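Local atomic coordinates of putative uncharacterized protein (Streptococcus suis, PDB entry 4XZ7), a protein that is a homodimeric transglutaminase and antiphagocytic virulence factor, probably secreted, whose catalytic core probably belongs to the papain-like superfamily. Residues Q35-K40 against H77-I82; N69-Q74 against N152-T157; I14-W19 against N62-V67. All blocks are in the same frame, centred on the assembly; numbering follows the deposited sequence.

Contact 1: residues Q35-K40 against H77-I82; sequences QFHVLK and HDFPHI
Phe-79 lies over one face of the His-37 imidazole, its CD2 above the centre of the smaller ring. The two planes are 29° apart and their centroids 4.3 Å, a face-to-face stack that suits phenylalanine, a flat apolar ring able to cover a polar one. A chi1 of -151°, with CG anti to the backbone N, swings the phenyl ring towards the neighbouring strand. Pro-80 has no N-H to give, but its carbonyl O accepts a hydrogen bond from His-37 N at 3.0 Å. His-81 comes next, its ring face covered by His-37 CB, a CH-pi contact 3.6 Å from the centroid, while the edge of the His-37 ring also turns towards it in an offset edge-to-face pair. The His-81 ring is fixed by ND1, which donates to Phe-79 O at 2.7 Å, and Leu-39 CG sits at its edge. On the other face of the sheet Ile-82 reaches out with CD1 to Phe-36 CG at 3.6 Å, and both side chains touch Leu-56 of helix 53-59. Its backbone bonds twice: Ile-82 N to His-37 O at 2.9 Å, and Leu-39 N to Ile-82 O at 2.8 Å. His-37 ND1 accepts from the backbone N of Leu-50. This is the parallel pairing of strands 36-40 and 79-86 within a mixed sheet, where 48-51 and 63-68 respectively flank them antiparallel.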
loop_
_atom_site.group_PDB
_atom_site.type_symbol
_atom_site.label_atom_id
_atom_site.label_comp_id
_atom_site.label_asym_id
_atom_site.label_seq_id
_atom_site.Cartn_x
_atom_site.Cartn_y
_atom_site.Cartn_z
ATOM N N GLN B 35 1.971 -37.100 11.533
ATOM C CA GLN B 35 1.093 -36.029 11.099
ATOM C C GLN B 35 0.193 -35.563 12.241
ATOM O O GLN B 35 -0.217 -36.359 13.093
ATOM C CB GLN B 35 0.254 -36.474 9.899
ATOM C CG GLN B 35 1.081 -36.870 8.678
ATOM C CD GLN B 35 0.229 -37.452 7.564
ATOM O OE1 GLN B 35 -0.602 -38.326 7.796
ATOM N NE2 GLN B 35 0.433 -36.965 6.353
ATOM N N PHE B 36 -0.105 -34.266 12.234
ATOM C CA PHE B 36 -0.843 -33.618 13.310
ATOM C C PHE B 36 -1.848 -32.635 12.727
ATOM O O PHE B 36 -1.535 -31.961 11.745
ATOM C CB PHE B 36 0.115 -32.866 14.246
ATOM C CG PHE B 36 1.151 -33.739 14.927
ATOM C CD1 PHE B 36 0.911 -34.263 16.187
ATOM C CD2 PHE B 36 2.382 -33.993 14.328
ATOM C CE1 PHE B 36 1.871 -35.051 16.835
ATOM C CE2 PHE B 36 3.351 -34.775 14.963
ATOM C CZ PHE B 36 3.091 -35.314 16.216
ATOM N N HIS B 37 -3.044 -32.517 13.305
ATOM C CA HIS B 37 -3.859 -31.363 12.935
ATOM C C HIS B 37 -3.395 -30.210 13.797
ATOM O O HIS B 37 -2.812 -30.427 14.861
ATOM C CB HIS B 37 -5.368 -31.602 13.111
ATOM C CG HIS B 37 -5.918 -32.630 12.183
ATOM N ND1 HIS B 37 -5.310 -32.942 10.981
ATOM C CD2 HIS B 37 -6.990 -33.453 12.286
ATOM C CE1 HIS B 37 -5.992 -33.898 10.382
ATOM N NE2 HIS B 37 -7.014 -34.236 11.156
ATOM N N VAL B 38 -3.635 -28.986 13.350
ATOM C CA VAL B 38 -3.204 -27.833 14.126
ATOM C C VAL B 38 -4.306 -26.795 14.232
ATOM O O VAL B 38 -4.830 -26.334 13.218
ATOM C CB VAL B 38 -1.954 -27.162 13.526
ATOM C CG1 VAL B 38 -1.542 -25.976 14.398
ATOM C CG2 VAL B 38 -0.810 -28.189 13.390
ATOM N N LEU B 39 -4.650 -26.447 15.470
ATOM C CA LEU B 39 -5.645 -25.425 15.761
ATOM C C LEU B 39 -4.949 -24.172 16.223
ATOM O O LEU B 39 -4.036 -24.233 17.029
ATOM C CB LEU B 39 -6.622 -25.887 16.841
ATOM C CG LEU B 39 -7.432 -27.139 16.497
ATOM C CD1 LEU B 39 -8.237 -27.616 17.703
ATOM C CD2 LEU B 39 -8.338 -26.859 15.305
ATOM N N LYS B 40 -5.389 -23.032 15.711
ATOM C CA LYS B 40 -4.878 -21.757 16.175
ATOM C C LYS B 40 -5.976 -21.063 16.958
ATOM O O LYS B 40 -7.094 -20.896 16.462
ATOM C CB LYS B 40 -4.419 -20.882 15.006
ATOM C CG LYS B 40 -3.869 -19.535 15.445
ATOM C CD LYS B 40 -3.192 -18.775 14.292
ATOM C CE LYS B 40 -2.603 -17.446 14.797
ATOM N NZ LYS B 40 -1.895 -16.651 13.751
ATOM N N HIS B 77 -11.704 -36.262 17.586
ATOM C CA HIS B 77 -12.137 -37.294 16.634
ATOM C C HIS B 77 -10.990 -38.219 16.307
ATOM O O HIS B 77 -10.655 -38.431 15.144
ATOM C CB HIS B 77 -12.703 -36.684 15.355
ATOM C CG HIS B 77 -14.045 -36.053 15.536
ATOM N ND1 HIS B 77 -14.250 -34.697 15.425
ATOM C CD2 HIS B 77 -15.248 -36.593 15.837
ATOM C CE1 HIS B 77 -15.523 -34.426 15.640
ATOM N NE2 HIS B 77 -16.152 -35.557 15.888
ATOM N N ASP B 78 -10.401 -38.747 17.370
ATOM C CA ASP B 78 -9.317 -39.709 17.313
ATOM C C ASP B 78 -8.168 -39.235 16.429
ATOM O O ASP B 78 -7.561 -40.024 15.718
ATOM C CB ASP B 78 -9.850 -41.065 16.856
ATOM C CG ASP B 78 -10.552 -41.813 17.985
ATOM O OD1 ASP B 78 -11.614 -42.426 17.727
ATOM O OD2 ASP B 78 -10.046 -41.773 19.135
ATOM N N PHE B 79 -7.871 -37.942 16.477
ATOM C CA PHE B 79 -6.660 -37.470 15.830
ATOM C C PHE B 79 -5.980 -36.387 16.671
ATOM O O PHE B 79 -6.642 -35.512 17.240
ATOM C CB PHE B 79 -6.960 -36.958 14.421
ATOM C CG PHE B 79 -5.793 -37.103 13.475
ATOM C CD1 PHE B 79 -5.541 -38.312 12.842
ATOM C CD2 PHE B 79 -4.932 -36.040 13.245
ATOM C CE1 PHE B 79 -4.451 -38.449 11.986
ATOM C CE2 PHE B 79 -3.842 -36.171 12.386
ATOM C CZ PHE B 79 -3.603 -37.373 11.760
ATOM N N PRO B 80 -4.651 -36.474 16.781
ATOM C CA PRO B 80 -3.965 -35.523 17.658
ATOM C C PRO B 80 -3.962 -34.112 17.077
ATOM O O PRO B 80 -3.631 -33.874 15.895
ATOM C CB PRO B 80 -2.545 -36.099 17.792
ATOM C CG PRO B 80 -2.425 -37.196 16.750
ATOM C CD PRO B 80 -3.806 -37.610 16.364
ATOM N N HIS B 81 -4.376 -33.175 17.920
ATOM C CA HIS B 81 -4.425 -31.773 17.552
ATOM C C HIS B 81 -3.424 -30.980 18.386
ATOM O O HIS B 81 -3.402 -31.086 19.612
ATOM C CB HIS B 81 -5.830 -31.199 17.746
ATOM C CG HIS B 81 -6.819 -31.625 16.702
ATOM N ND1 HIS B 81 -7.133 -32.944 16.468
ATOM C CD2 HIS B 81 -7.565 -30.898 15.837
ATOM C CE1 HIS B 81 -8.032 -33.012 15.494
ATOM N NE2 HIS B 81 -8.309 -31.787 15.096
ATOM N N ILE B 82 -2.601 -30.183 17.717
ATOM C CA ILE B 82 -1.705 -29.267 18.402
ATOM C C ILE B 82 -2.354 -27.893 18.475
ATOM O O ILE B 82 -2.929 -27.436 17.498
ATOM C CB ILE B 82 -0.345 -29.193 17.688
ATOM C CG1 ILE B 82 0.340 -30.562 17.789
ATOM C CG2 ILE B 82 0.516 -28.069 18.293
ATOM C CD1 ILE B 82 1.546 -30.733 16.894
#

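Contact 2: residues N69-Q74 against N152-T157; sequences NGKVTQ and NINGMT
Gln-74 and Asn-154 bring two loops together, and the glutamine side chain can be followed from the first loop to the second. Its CB lies 3.9 Å from Asn-154 OD1. A bend at chi2 (-66°) then folds the chain over, so that CG comes near Ile-153 CB and CD packs against Ile-153 CD1 at 3.8 Å. At the tip, OE1 accepts the backbone N of Asn-154 at 3.0 Å, with an N-H...O angle of 155° and the donor tilted slightly from the amide plane; NE2 stays on the side of Ile-153 CD1. Glutamine suits this buried place because its stem can pack on isoleucine while its carbonyl satisfies a loop N-H.

The two side chains slide past each other in opposite directions, and their carbonyl oxygens, Gln-74 OE1 and Asn-154 OD1, approach to 3.2 Å without bonding. That closeness of two acceptors is probably eased by Lys-71, whose NZ donates to Asn-154 OD1 at 2.8 Å in the carbonyl plane, on a lone pair. The same oxygen also accepts Asn-75 N, so two donors hold it. Lysine fits here because its long chain, bent at chi3, carries an ammonium group across to the second loop. Further out, the methyl CE of Met-156 meets Asn-69 ND2 at 3.8 Å; that amide is itself tied to Asn-12 and its OD1 to Lys-13. Within 152-157, Ile-153 N bonds Met-156 O, closing the connection between strands 149-152 and 157-167 as a beta hairpin, whose turn docks on the 69-74 loop of the other sheet.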
loop_
_atom_site.group_PDB
_atom_site.type_symbol
_atom_site.label_atom_id
_atom_site.label_comp_id
_atom_site.label_asym_id
_atom_site.label_seq_id
_atom_site.Cartn_x
_atom_site.Cartn_y
_atom_site.Cartn_z
ATOM N N ASN B 69 -1.970 -29.231 30.822
ATOM C CA ASN B 69 -1.936 -30.304 31.823
ATOM C C ASN B 69 -0.954 -31.407 31.417
ATOM O O ASN B 69 -1.233 -32.602 31.566
ATOM C CB ASN B 69 -3.331 -30.895 32.055
ATOM C CG ASN B 69 -4.304 -29.893 32.676
ATOM O OD1 ASN B 69 -3.922 -28.785 33.050
ATOM N ND2 ASN B 69 -5.562 -30.290 32.800
ATOM N N GLY B 70 0.194 -30.988 30.891
ATOM C CA GLY B 70 1.240 -31.918 30.510
ATOM C C GLY B 70 1.064 -32.527 29.129
ATOM O O GLY B 70 1.922 -33.276 28.668
ATOM N N LYS B 71 -0.036 -32.216 28.459
ATOM C CA LYS B 71 -0.305 -32.837 27.163
ATOM C C LYS B 71 0.061 -31.961 25.970
ATOM O O LYS B 71 -0.338 -30.802 25.882
ATOM C CB LYS B 71 -1.770 -33.240 27.067
ATOM C CG LYS B 71 -2.186 -34.250 28.123
ATOM C CD LYS B 71 -3.489 -34.913 27.731
ATOM C CE LYS B 71 -4.450 -33.918 27.081
ATOM N NZ LYS B 71 -5.612 -34.613 26.460
ATOM N N VAL B 72 0.802 -32.543 25.033
ATOM C CA VAL B 72 1.231 -31.825 23.840
ATOM C C VAL B 72 0.155 -31.824 22.742
ATOM O O VAL B 72 0.194 -31.006 21.830
ATOM C CB VAL B 72 2.556 -32.414 23.281
ATOM C CG1 VAL B 72 3.705 -32.143 24.257
ATOM C CG2 VAL B 72 2.419 -33.895 23.028
ATOM N N THR B 73 -0.800 -32.747 22.832
ATOM C CA THR B 73 -1.901 -32.784 21.878
ATOM C C THR B 73 -3.247 -33.020 22.547
ATOM O O THR B 73 -3.320 -33.535 23.659
ATOM C CB THR B 73 -1.710 -33.881 20.807
ATOM O OG1 THR B 73 -1.645 -35.174 21.432
ATOM C CG2 THR B 73 -0.445 -33.637 19.990
ATOM N N GLN B 74 -4.298 -32.644 21.828
ATOM C CA GLN B 74 -5.694 -32.890 22.180
ATOM C C GLN B 74 -6.288 -33.937 21.236
ATOM O O GLN B 74 -6.181 -33.819 20.014
ATOM C CB GLN B 74 -6.502 -31.583 22.097
ATOM C CG GLN B 74 -5.943 -30.460 22.975
ATOM C CD GLN B 74 -6.063 -30.789 24.471
ATOM O OE1 GLN B 74 -7.120 -31.238 24.936
ATOM N NE2 GLN B 74 -4.975 -30.579 25.221
ATOM N N ASN B 152 -13.657 -26.144 22.163
ATOM C CA ASN B 152 -13.819 -27.226 23.132
ATOM C C ASN B 152 -12.687 -28.221 22.962
ATOM O O ASN B 152 -12.483 -28.731 21.865
ATOM C CB ASN B 152 -15.190 -27.905 22.958
ATOM C CG ASN B 152 -16.342 -26.986 23.368
ATOM O OD1 ASN B 152 -16.447 -26.597 24.536
ATOM N ND2 ASN B 152 -17.195 -26.626 22.411
ATOM N N ILE B 153 -11.924 -28.475 24.021
ATOM C CA ILE B 153 -10.894 -29.496 23.939
ATOM C C ILE B 153 -11.110 -30.618 24.969
ATOM O O ILE B 153 -12.244 -30.880 25.373
ATOM C CB ILE B 153 -9.506 -28.877 24.065
ATOM C CG1 ILE B 153 -9.312 -28.203 25.420
ATOM C CG2 ILE B 153 -9.288 -27.864 22.923
ATOM C CD1 ILE B 153 -7.903 -27.614 25.597
ATOM N N ASN B 154 -10.056 -31.334 25.339
ATOM C CA ASN B 154 -10.235 -32.463 26.244
ATOM C C ASN B 154 -10.483 -31.981 27.670
ATOM O O ASN B 154 -9.545 -31.629 28.382
ATOM C CB ASN B 154 -9.026 -33.406 26.228
ATOM C CG ASN B 154 -8.783 -34.055 24.859
ATOM O OD1 ASN B 154 -7.649 -34.388 24.518
ATOM N ND2 ASN B 154 -9.841 -34.249 24.091
ATOM N N GLY B 155 -11.746 -31.957 28.078
ATOM C CA GLY B 155 -12.096 -31.652 29.452
ATOM C C GLY B 155 -12.150 -30.178 29.803
ATOM O O GLY B 155 -12.376 -29.839 30.959
ATOM N N MET B 156 -11.969 -29.300 28.819
ATOM C CA MET B 156 -12.089 -27.872 29.066
ATOM C C MET B 156 -12.387 -27.087 27.782
ATOM O O MET B 156 -12.346 -27.638 26.691
ATOM C CB MET B 156 -10.810 -27.346 29.728
ATOM C CG MET B 156 -9.633 -27.256 28.792
ATOM S SD MET B 156 -8.062 -27.199 29.691
ATOM C CE MET B 156 -7.958 -28.880 30.277
ATOM N N THR B 157 -12.691 -25.798 27.943
ATOM C CA THR B 157 -13.020 -24.903 26.838
ATOM C C THR B 157 -12.142 -23.663 26.902
ATOM O O THR B 157 -11.978 -23.074 27.970
ATOM C CB THR B 157 -14.497 -24.485 26.887
ATOM O OG1 THR B 157 -15.319 -25.659 26.883
ATOM C CG2 THR B 157 -14.858 -23.608 25.712
#

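Contact 3: residues I14-W19 against N62-V67; sequences IEVLNW and NNNFLV
Phe-65 and Trp-19 meet obliquely, Phe-65 CZ lying 3.7 Å from Trp-19 CE3 with their ring planes at 53°. Trp-19 CG stands anti to its own backbone N (chi1 171°), which brings the indole beside the Phe-65 ring, with Leu-56 and Glu-57 of helix 53-59 also touching it; the Phe-65 ring stacks with Phe-22 as well. Leu-17 CD1 touches Val-67 CG2 at 3.8 Å, and Glu-15 runs beside Val-67, its carboxylate in a long, weak ion pair with Lys-25. On the other face, Val-16 sends its two methyls different ways: CG2 lies alongside Leu-66 CD2, and CG1 meets Asn-64 CB at 3.5 Å. Branched valines suit such extended backbone. Asn-18 has its CG between the backbone N and carbonyl carbon, and from there OD1 caps Ala-21 N, the classic N-cap role of asparagine.

Four backbone bonds join the strands, among them Phe-65 N to Leu-17 O at 2.8 Å and Glu-15 N to Val-67 O at 2.9 Å. A water links Asn-63 O, firmly, to Trp-19 N, weakly. Backbone bonds thus set the register, while apolar side chains pack on both faces and polar Glu-15 and Asn-64 stand where the pair is less buried.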
loop_
_atom_site.group_PDB
_atom_site.type_symbol
_atom_site.label_atom_id
_atom_site.label_comp_id
_atom_site.label_asym_id
_atom_site.label_seq_id
_atom_site.Cartn_x
_atom_site.Cartn_y
_atom_site.Cartn_z
ATOM N N ILE B 14 -1.526 -24.187 31.718
ATOM C CA ILE B 14 -1.173 -24.020 30.313
ATOM C C ILE B 14 0.245 -23.469 30.160
ATOM O O ILE B 14 0.529 -22.339 30.566
ATOM C CB ILE B 14 -2.141 -23.075 29.600
ATOM C CG1 ILE B 14 -3.551 -23.674 29.575
ATOM C CG2 ILE B 14 -1.652 -22.784 28.188
ATOM C CD1 ILE B 14 -4.501 -22.921 28.687
ATOM N N GLU B 15 1.135 -24.272 29.586
ATOM C CA GLU B 15 2.473 -23.806 29.254
ATOM C C GLU B 15 2.486 -23.290 27.842
ATOM O O GLU B 15 1.825 -23.843 26.953
ATOM C CB GLU B 15 3.516 -24.919 29.391
ATOM C CG GLU B 15 3.618 -25.549 30.756
ATOM C CD GLU B 15 4.524 -26.763 30.743
ATOM O OE1 GLU B 15 5.740 -26.599 30.491
ATOM O OE2 GLU B 15 4.015 -27.883 30.962
ATOM N N VAL B 16 3.259 -22.230 27.631
ATOM C CA VAL B 16 3.442 -21.653 26.315
ATOM C C VAL B 16 4.906 -21.832 25.925
ATOM O O VAL B 16 5.787 -21.243 26.544
ATOM C CB VAL B 16 3.038 -20.169 26.307
ATOM C CG1 VAL B 16 3.236 -19.562 24.940
ATOM C CG2 VAL B 16 1.591 -20.033 26.748
ATOM N N LEU B 17 5.161 -22.671 24.920
ATOM C CA LEU B 17 6.533 -23.003 24.521
ATOM C C LEU B 17 6.797 -22.615 23.079
ATOM O O LEU B 17 5.868 -22.400 22.315
ATOM C CB LEU B 17 6.805 -24.497 24.699
ATOM C CG LEU B 17 6.437 -25.195 26.005
ATOM C CD1 LEU B 17 6.834 -26.653 25.912
ATOM C CD2 LEU B 17 7.133 -24.544 27.176
ATOM N N ASN B 18 8.064 -22.525 22.688
ATOM C CA ASN B 18 8.364 -22.296 21.279
ATOM C C ASN B 18 8.655 -23.619 20.610
ATOM O O ASN B 18 8.652 -24.662 21.269
ATOM C CB ASN B 18 9.539 -21.335 21.093
ATOM C CG ASN B 18 10.802 -21.798 21.797
ATOM O OD1 ASN B 18 10.929 -22.958 22.201
ATOM N ND2 ASN B 18 11.752 -20.881 21.944
ATOM N N TRP B 19 8.927 -23.578 19.311
ATOM C CA TRP B 19 9.073 -24.808 18.554
ATOM C C TRP B 19 10.161 -25.726 19.101
ATOM O O TRP B 19 10.000 -26.935 19.088
ATOM C CB TRP B 19 9.350 -24.533 17.080
ATOM C CG TRP B 19 9.715 -25.807 16.400
ATOM C CD1 TRP B 19 10.917 -26.128 15.848
ATOM C CD2 TRP B 19 8.888 -26.976 16.272
ATOM N NE1 TRP B 19 10.882 -27.412 15.352
ATOM C CE2 TRP B 19 9.648 -27.953 15.602
ATOM C CE3 TRP B 19 7.570 -27.278 16.641
ATOM C CZ2 TRP B 19 9.137 -29.217 15.293
ATOM C CZ3 TRP B 19 7.065 -28.531 16.341
ATOM C CH2 TRP B 19 7.847 -29.486 15.671
ATOM N N ASN B 62 5.644 -17.669 13.720
ATOM C CA ASN B 62 4.667 -16.668 14.138
ATOM C C ASN B 62 3.809 -17.093 15.330
ATOM O O ASN B 62 3.041 -16.282 15.857
ATOM C CB ASN B 62 3.754 -16.313 12.964
ATOM C CG ASN B 62 4.499 -15.650 11.827
ATOM O OD1 ASN B 62 5.553 -15.047 12.029
ATOM N ND2 ASN B 62 3.953 -15.752 10.623
ATOM N N ASN B 63 3.936 -18.353 15.754
ATOM C CA ASN B 63 3.102 -18.888 16.831
ATOM C C ASN B 63 3.892 -19.584 17.923
ATOM O O ASN B 63 4.917 -20.214 17.657
ATOM C CB ASN B 63 2.073 -19.896 16.283
ATOM C CG ASN B 63 1.241 -19.340 15.151
ATOM O OD1 ASN B 63 0.278 -18.619 15.381
ATOM N ND2 ASN B 63 1.602 -19.690 13.916
ATOM N N ASN B 64 3.396 -19.508 19.152
ATOM C CA ASN B 64 3.865 -20.410 20.187
ATOM C C ASN B 64 2.923 -21.598 20.332
ATOM O O ASN B 64 1.832 -21.597 19.786
ATOM C CB ASN B 64 4.020 -19.667 21.503
ATOM C CG ASN B 64 5.208 -18.727 21.483
ATOM O OD1 ASN B 64 6.308 -19.132 21.115
ATOM N ND2 ASN B 64 4.987 -17.467 21.839
ATOM N N PHE B 65 3.358 -22.607 21.069
ATOM C CA PHE B 65 2.655 -23.870 21.141
ATOM C C PHE B 65 2.156 -24.011 22.559
ATOM O O PHE B 65 2.819 -23.550 23.484
ATOM C CB PHE B 65 3.583 -25.027 20.753
ATOM C CG PHE B 65 4.047 -24.968 19.325
ATOM C CD1 PHE B 65 5.123 -24.171 18.964
ATOM C CD2 PHE B 65 3.382 -25.689 18.336
ATOM C CE1 PHE B 65 5.537 -24.092 17.645
ATOM C CE2 PHE B 65 3.789 -25.613 17.013
ATOM C CZ PHE B 65 4.866 -24.813 16.669
ATOM N N LEU B 66 0.995 -24.633 22.734
ATOM C CA LEU B 66 0.447 -24.822 24.074
ATOM C C LEU B 66 0.616 -26.244 24.557
ATOM O O LEU B 66 0.392 -27.195 23.804
ATOM C CB LEU B 66 -1.040 -24.461 24.106
ATOM C CG LEU B 66 -1.400 -23.030 23.746
ATOM C CD1 LEU B 66 -2.833 -22.773 24.155
ATOM C CD2 LEU B 66 -0.461 -22.067 24.457
ATOM N N VAL B 67 1.003 -26.389 25.817
ATOM C CA VAL B 67 0.950 -27.680 26.470
ATOM C C VAL B 67 -0.052 -27.552 27.611
ATOM O O VAL B 67 0.073 -26.676 28.451
ATOM C CB VAL B 67 2.327 -28.133 27.000
ATOM C CG1 VAL B 67 2.224 -29.509 27.627
ATOM C CG2 VAL B 67 3.350 -28.149 25.873
HETATM O O HOH W 1 0.663 -28.304 30.891
HETATM O O HOH W 2 7.554 -20.750 18.201
#

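Overall arrangement
Contacts 1 and 3 belong to one mixed sheet: strand 63-68 lies between 14-17 and 79-86, and 79-86 in turn pairs with 36-40. Their centres are about 15 Å apart, and Ile-82 meets Phe-65 between them. In contact 2, about 11 Å from contact 1 and 13 Å from contact 3, the loop between strands 63-68 and 74-76 receives the turn between 149-152 and 157-167 of a second sheet; Gln-74 O probably bonds His-81 N. Along the chain, contact 1 interleaves with both others, whereas contact 3 closes before contact 2 opens. All three are plain architecture, 32 to 40 Å from the chain's centre; the five-stranded sheet of 282-357 comes later. The chain is the N-terminal portion of a larger protein.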